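Local atomic coordinates of N-acetylglucosamine-specific lectin (Saxidomus purpuratus, PDB entry 6A7T), a protein that binds N-acetylglucosamine and N-acetylgalactosamine as a C-type lectin whose sugar recognition does not depend on calcium. Residues I90-N95 with G124-L129; F109-W114 with W136-H141. All coordinates share one frame; numbering follows the deposited sequence. Where two conformers were deposited one is given.

Interaction 1. Residues I90-N95 with G124-L129; sequences IGARWN and GCLDYL
Arg93 and Cys125 face each other as a non-hydrogen-bonded pair, their CA atoms 4.2 Å apart, where strands 92-95 and 125-129 run antiparallel at 159°. The arginine shows how a charged chain can be laid over a disulfide. Its CB starts 3.6 Å from Cys125 SG and also touches the Gly124 carbonyl. CG then sits between the backbone N and the carbonyl carbon (chi1 77°), which sends the chain along the cysteine. CD passes 3.9 Å from Cys125 SG, and after a bend at chi3 (-68°) NE returns to 3.6 Å from that same sulfur. The guanidinium ends with one face above the sulfur, which lies toward the rim of the flat group. Cys125, disulfide-bonded to Cys144, has two conformers; the sulfur distances hold for one of them, so the fit of the guanidinium is less certain than the backbone pairing. At the tip, NH1 makes a salt bridge to Glu50.

Backbone bonds flank the pair: Trp94 N donates to Gly124 O at 2.9 Å, Leu126 N to Ala92 O, and Ile90 N to Leu126 O at 3.1 Å. An inverse gamma turn centred on Gly91 marks the corner in this strand of the lectin sheet. Apolar packing continues the contact, with Ala92 CB 3.9 Å from Leu126 CD2 and Ile90 CG2 meeting the edge of the Tyr128 ring, 3.5 Å from CD2. The Tyr128 hydroxyl is hydrogen-bonded to Asp72. Arg93 thus meets Cys125 probably largely through van der Waals contact, with no hydrogen bond between them, and its charge is answered by Glu50 outside the pairing.

Interaction 2. Residues F109-W114 with W136-H141; sequences FTFIGW and WQWNDH
Gly113 lies flat against the indole of Trp138, its CA 3.6 Å from the centroid of the six-membered ring and almost on the ring normal, a CH-pi contact over the ring face. The backbone locks the same spot, for Trp138 N donates to Gly113 O at 2.9 Å. Phe109, Phe111 and Trp114 gather round this tryptophan as an aromatic cluster. The indole edge points into the face of Phe109, planes 51° apart, with CZ3 over the ring centre and 3.8 Å from Phe109 CZ. In a second edge-to-face pair, planes at 73°, the six-membered-ring edge of Trp138 points at the face of the five-membered ring of Trp114. Phe111, CG anti to the backbone N (chi1 170°), brings CD2 within 3.9 Å of Trp138 CZ2. The indole NE1 is hydrogen-bonded to Tyr128 OH.

Trp138, Asn139 and Asp140 form the WND motif of the C-type lectin fold, and the segment 109-114 belongs to the long loop that this fold lays beside that strand. Trp114 extends the packing along the motif: its CZ3 comes edge-on to the backbone, 3.7 Å from Asp140 N. The Asp140 carboxylate turns instead to the backbone N atoms of Asp120 and Asn121.

Toward the periphery the fit slackens. Gln137 CB still rests 3.5 Å from Gly113 O, but its amide NE2 stays 4.0 Å from Trp114 O, and OE1 is hydrogen-bonded to Val135 N. The CB of exposed Ile112 points away from the strand. So does that of Thr110, but its hydroxyl is hydrogen-bonded to Glu67 O and the residue packs on Gly35 of the neighbouring subunit.

Interactions 1 and 2 meet on strand 125-131, which has 87-95 on one flank and 134-141 on the other; their centres lie about 8 Å apart. Backbone bonds probably join them, from His141 N to Cys125 O and from Leu129 N to Gln137 O, each 2.8 Å. Between these, Leu126 CD2 packs 3.6 Å from Trp114 CH2. The sugar site, empty here, borders both: Asn139, a sugar-binding residue in another structure of this protein, has its side chain about 3 Å at nearest atoms from those of Asp127 and Lys118. The bound calcium, held by Thr65, Glu67, Glu71 and Glu154, is about 9 Å from the nearest side-chain atoms of each of Tyr128 and Phe111.

Interaction 1. Residues I90-N95 with G124-L129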
loop_
_atom_site.group_PDB
_atom_site.type_symbol
_atom_site.label_atom_id
_atom_site.label_comp_id
_atom_site.label_asym_id
_atom_site.label_seq_id
_atom_site.Cartn_x
_atom_site.Cartn_y
_atom_site.Cartn_z
ATOM N N ILE B 90 -13.304 11.961 -6.321
ATOM C CA ILE B 90 -12.533 11.138 -5.354
ATOM C C ILE B 90 -11.180 11.806 -5.043
ATOM O O ILE B 90 -10.773 12.765 -5.638
ATOM C CB ILE B 90 -12.396 9.708 -5.881
ATOM C CG1 ILE B 90 -11.526 9.595 -7.131
ATOM C CG2 ILE B 90 -13.787 9.073 -6.119
ATOM C CD1 ILE B 90 -11.219 8.147 -7.517
ATOM N N GLY B 91 -10.440 11.191 -4.097
ATOM C CA GLY B 91 -9.334 11.886 -3.462
ATOM C C GLY B 91 -8.001 11.700 -4.170
ATOM O O GLY B 91 -6.975 11.384 -3.485
ATOM N N ALA B 92 -7.937 11.949 -5.464
ATOM C CA ALA B 92 -6.678 11.889 -6.154
ATOM C C ALA B 92 -6.636 13.060 -7.122
ATOM O O ALA B 92 -7.693 13.443 -7.652
ATOM C CB ALA B 92 -6.533 10.584 -6.870
ATOM N N ARG B 93 -5.441 13.646 -7.267
ATOM C CA ARG B 93 -5.185 14.617 -8.287
ATOM C C ARG B 93 -3.702 14.586 -8.658
ATOM O O ARG B 93 -2.901 13.882 -8.059
ATOM C CB ARG B 93 -5.668 16.030 -7.933
ATOM C CG ARG B 93 -4.822 16.831 -6.962
ATOM C CD ARG B 93 -5.280 18.285 -6.885
ATOM N NE ARG B 93 -5.097 19.169 -8.037
ATOM C CZ ARG B 93 -5.671 20.379 -8.146
ATOM N NH1 ARG B 93 -6.332 20.903 -7.125
ATOM N NH2 ARG B 93 -5.558 21.076 -9.257
ATOM N N TRP B 94 -3.408 15.265 -9.762
ATOM C CA TRP B 94 -2.040 15.516 -10.215
ATOM C C TRP B 94 -1.275 16.354 -9.214
ATOM O O TRP B 94 -1.782 17.337 -8.710
ATOM C CB TRP B 94 -2.090 16.296 -11.523
ATOM C CG TRP B 94 -0.698 16.511 -12.031
ATOM C CD1 TRP B 94 0.087 17.622 -11.936
ATOM C CD2 TRP B 94 0.067 15.515 -12.707
ATOM N NE1 TRP B 94 1.321 17.354 -12.492
ATOM C CE2 TRP B 94 1.322 16.089 -13.002
ATOM C CE3 TRP B 94 -0.181 14.201 -13.104
ATOM C CZ2 TRP B 94 2.308 15.373 -13.665
ATOM C CZ3 TRP B 94 0.802 13.498 -13.760
ATOM C CH2 TRP B 94 2.031 14.083 -14.051
ATOM N N ASN B 95 -0.032 15.971 -8.965
ATOM C CA ASN B 95 0.863 16.826 -8.130
ATOM C C ASN B 95 2.152 16.997 -8.921
ATOM O O ASN B 95 2.711 16.021 -9.409
ATOM C CB ASN B 95 1.071 16.274 -6.718
ATOM C CG ASN B 95 1.859 17.228 -5.842
ATOM O OD1 ASN B 95 1.307 18.021 -5.078
ATOM N ND2 ASN B 95 3.163 17.168 -5.968
ATOM N N GLY B 124 -5.038 16.633 -14.161
ATOM C CA GLY B 124 -6.275 17.011 -13.561
ATOM C C GLY B 124 -6.577 16.355 -12.218
ATOM O O GLY B 124 -5.692 15.972 -11.445
ATOM N N CYS B 125 -7.879 16.232 -11.957
ATOM C CA CYS B 125 -8.435 15.660 -10.726
ATOM C C CYS B 125 -9.279 14.433 -11.076
ATOM O O CYS B 125 -9.833 14.371 -12.134
ATOM C CB CYS B 125 -9.277 16.663 -9.951
ATOM S SG CYS B 125 -8.322 18.049 -9.281
ATOM N N LEU B 126 -9.338 13.465 -10.162
ATOM C CA LEU B 126 -9.997 12.197 -10.457
ATOM C C LEU B 126 -11.453 12.173 -9.936
ATOM O O LEU B 126 -11.799 12.753 -8.901
ATOM C CB LEU B 126 -9.226 11.021 -9.833
ATOM C CG LEU B 126 -8.120 10.436 -10.722
ATOM C CD1 LEU B 126 -6.967 11.428 -10.786
ATOM C CD2 LEU B 126 -7.676 9.047 -10.255
ATOM N N ASP B 127 -12.269 11.451 -10.690
ATOM C CA ASP B 127 -13.626 11.013 -10.349
ATOM C C ASP B 127 -13.792 9.541 -10.662
ATOM O O ASP B 127 -12.908 8.875 -11.262
ATOM C CB ASP B 127 -14.704 11.800 -11.128
ATOM C CG ASP B 127 -14.576 11.726 -12.642
ATOM O OD1 ASP B 127 -14.121 10.689 -13.153
ATOM O OD2 ASP B 127 -15.125 12.674 -13.304
ATOM N N TYR B 128 -14.882 8.943 -10.175
ATOM C CA TYR B 128 -15.465 7.754 -10.781
ATOM C C TYR B 128 -16.440 8.270 -11.858
ATOM O O TYR B 128 -17.150 9.249 -11.609
ATOM C CB TYR B 128 -16.260 6.892 -9.801
ATOM C CG TYR B 128 -15.419 5.895 -9.067
ATOM C CD1 TYR B 128 -15.247 4.624 -9.567
ATOM C CD2 TYR B 128 -14.850 6.210 -7.858
ATOM C CE1 TYR B 128 -14.433 3.696 -8.935
ATOM C CE2 TYR B 128 -14.042 5.300 -7.207
ATOM C CZ TYR B 128 -13.856 4.033 -7.727
ATOM O OH TYR B 128 -13.023 3.136 -7.101
ATOM N N LEU B 129 -16.362 7.685 -13.045
ATOM C CA LEU B 129 -17.194 8.136 -14.181
ATOM C C LEU B 129 -17.988 6.952 -14.715
ATOM O O LEU B 129 -17.502 5.817 -14.754
ATOM C CB LEU B 129 -16.257 8.698 -15.268
ATOM C CG LEU B 129 -16.901 9.003 -16.626
ATOM C CD1 LEU B 129 -17.895 10.122 -16.479
ATOM C CD2 LEU B 129 -15.803 9.372 -17.602
#

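Interaction 2. Residues F109-W114 with W136-H141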
loop_
_atom_site.group_PDB
_atom_site.type_symbol
_atom_site.label_atom_id
_atom_site.label_comp_id
_atom_site.label_asym_id
_atom_site.label_seq_id
_atom_site.Cartn_x
_atom_site.Cartn_y
_atom_site.Cartn_z
ATOM N N PHE B 109 -0.780 5.098 -5.870
ATOM C CA PHE B 109 -1.780 4.109 -6.117
ATOM C C PHE B 109 -1.190 2.738 -5.837
ATOM O O PHE B 109 0.013 2.512 -6.147
ATOM C CB PHE B 109 -2.256 4.158 -7.562
ATOM C CG PHE B 109 -2.989 5.405 -7.998
ATOM C CD1 PHE B 109 -3.778 6.124 -7.125
ATOM C CD2 PHE B 109 -2.859 5.852 -9.309
ATOM C CE1 PHE B 109 -4.448 7.251 -7.552
ATOM C CE2 PHE B 109 -3.522 6.990 -9.740
ATOM C CZ PHE B 109 -4.321 7.683 -8.855
ATOM N N THR B 110 -2.055 1.866 -5.297
ATOM C CA THR B 110 -1.834 0.447 -5.163
ATOM C C THR B 110 -2.716 -0.248 -6.186
ATOM O O THR B 110 -2.281 -0.636 -7.254
ATOM C CB THR B 110 -2.053 0.017 -3.704
ATOM O OG1 THR B 110 -3.247 0.561 -3.130
ATOM C CG2 THR B 110 -0.931 0.482 -2.805
ATOM N N PHE B 111 -4.005 -0.373 -5.867
ATOM C CA PHE B 111 -5.010 -0.754 -6.833
ATOM C C PHE B 111 -5.070 0.329 -7.915
ATOM O O PHE B 111 -4.918 1.481 -7.583
ATOM C CB PHE B 111 -6.368 -0.874 -6.139
ATOM C CG PHE B 111 -7.532 -1.038 -7.084
ATOM C CD1 PHE B 111 -7.793 -2.245 -7.696
ATOM C CD2 PHE B 111 -8.354 0.040 -7.406
ATOM C CE1 PHE B 111 -8.842 -2.386 -8.601
ATOM C CE2 PHE B 111 -9.378 -0.097 -8.324
ATOM C CZ PHE B 111 -9.655 -1.308 -8.897
ATOM N N ILE B 112 -5.158 -0.094 -9.188
ATOM C CA ILE B 112 -5.242 0.796 -10.320
ATOM C C ILE B 112 -6.638 0.647 -10.899
ATOM O O ILE B 112 -7.032 -0.429 -11.345
ATOM C CB ILE B 112 -4.167 0.491 -11.386
ATOM C CG1 ILE B 112 -2.772 0.475 -10.755
ATOM C CG2 ILE B 112 -4.264 1.481 -12.544
ATOM C CD1 ILE B 112 -2.229 1.834 -10.372
ATOM N N GLY B 113 -7.411 1.742 -10.862
ATOM C CA GLY B 113 -8.829 1.685 -11.195
ATOM C C GLY B 113 -9.224 2.531 -12.400
ATOM O O GLY B 113 -10.432 2.825 -12.600
ATOM N N TRP B 114 -8.253 3.007 -13.171
ATOM C CA TRP B 114 -8.553 3.803 -14.414
ATOM C C TRP B 114 -9.480 3.034 -15.357
ATOM O O TRP B 114 -9.390 1.813 -15.549
ATOM C CB TRP B 114 -7.282 4.130 -15.181
ATOM C CG TRP B 114 -6.304 5.011 -14.508
ATOM C CD1 TRP B 114 -5.079 4.651 -14.031
ATOM C CD2 TRP B 114 -6.474 6.402 -14.252
ATOM N NE1 TRP B 114 -4.440 5.752 -13.547
ATOM C CE2 TRP B 114 -5.287 6.837 -13.634
ATOM C CE3 TRP B 114 -7.517 7.311 -14.465
ATOM C CZ2 TRP B 114 -5.091 8.152 -13.244
ATOM C CZ3 TRP B 114 -7.307 8.613 -14.086
ATOM C CH2 TRP B 114 -6.123 9.027 -13.483
ATOM N N TRP B 136 -18.201 3.037 -14.366
ATOM C CA TRP B 136 -17.902 3.388 -12.990
ATOM C C TRP B 136 -16.434 3.020 -12.697
ATOM O O TRP B 136 -16.119 2.206 -11.803
ATOM C CB TRP B 136 -18.907 2.764 -12.026
ATOM C CG TRP B 136 -20.262 3.406 -12.067
ATOM C CD1 TRP B 136 -21.474 2.819 -12.322
ATOM C CD2 TRP B 136 -20.542 4.792 -11.831
ATOM N NE1 TRP B 136 -22.467 3.752 -12.297
ATOM C CE2 TRP B 136 -21.934 4.975 -11.979
ATOM C CE3 TRP B 136 -19.768 5.905 -11.517
ATOM C CZ2 TRP B 136 -22.538 6.222 -11.804
ATOM C CZ3 TRP B 136 -20.358 7.143 -11.371
ATOM C CH2 TRP B 136 -21.736 7.290 -11.495
ATOM N N GLN B 137 -15.536 3.654 -13.435
ATOM C CA GLN B 137 -14.074 3.568 -13.246
ATOM C C GLN B 137 -13.477 4.968 -13.211
ATOM O O GLN B 137 -14.182 5.995 -13.465
ATOM C CB GLN B 137 -13.480 2.698 -14.362
ATOM C CG GLN B 137 -13.986 1.284 -14.279
ATOM C CD GLN B 137 -13.684 0.525 -15.541
ATOM O OE1 GLN B 137 -14.246 0.794 -16.613
ATOM N NE2 GLN B 137 -12.764 -0.417 -15.405
ATOM N N TRP B 138 -12.163 5.064 -12.987
ATOM C CA TRP B 138 -11.573 6.394 -12.737
ATOM C C TRP B 138 -11.393 7.145 -14.058
ATOM O O TRP B 138 -10.953 6.564 -15.030
ATOM C CB TRP B 138 -10.211 6.363 -12.050
ATOM C CG TRP B 138 -10.192 5.616 -10.762
ATOM C CD1 TRP B 138 -11.240 5.162 -10.010
ATOM C CD2 TRP B 138 -8.981 5.178 -10.110
ATOM N NE1 TRP B 138 -10.753 4.443 -8.938
ATOM C CE2 TRP B 138 -9.378 4.455 -8.968
ATOM C CE3 TRP B 138 -7.615 5.312 -10.413
ATOM C CZ2 TRP B 138 -8.452 3.875 -8.097
ATOM C CZ3 TRP B 138 -6.704 4.743 -9.544
ATOM C CH2 TRP B 138 -7.124 4.079 -8.384
ATOM N N ASN B 139 -11.554 8.451 -13.979
ATOM C CA ASN B 139 -11.197 9.399 -15.018
ATOM C C ASN B 139 -10.499 10.607 -14.422
ATOM O O ASN B 139 -10.747 10.967 -13.258
ATOM C CB ASN B 139 -12.430 9.885 -15.816
ATOM C CG ASN B 139 -12.056 10.735 -17.007
ATOM O OD1 ASN B 139 -11.034 10.498 -17.686
ATOM N ND2 ASN B 139 -12.937 11.694 -17.291
ATOM N N ASP B 140 -9.666 11.282 -15.241
ATOM C CA ASP B 140 -9.029 12.494 -14.893
ATOM C C ASP B 140 -9.723 13.652 -15.617
ATOM O O ASP B 140 -9.908 13.630 -16.799
ATOM C CB ASP B 140 -7.523 12.534 -15.191
ATOM C CG ASP B 140 -7.073 12.125 -16.574
ATOM O OD1 ASP B 140 -7.837 11.435 -17.305
ATOM O OD2 ASP B 140 -5.879 12.470 -16.881
ATOM N N HIS B 141 -10.034 14.681 -14.861
ATOM C CA HIS B 141 -10.732 15.875 -15.390
ATOM C C HIS B 141 -9.859 17.121 -15.163
ATOM O O HIS B 141 -9.435 17.371 -14.058
ATOM C CB HIS B 141 -12.067 16.019 -14.684
ATOM C CG HIS B 141 -12.916 17.103 -15.249
ATOM N ND1 HIS B 141 -13.456 17.002 -16.505
ATOM C CD2 HIS B 141 -13.318 18.282 -14.736
ATOM C CE1 HIS B 141 -14.147 18.105 -16.745
ATOM N NE2 HIS B 141 -14.107 18.891 -15.691
#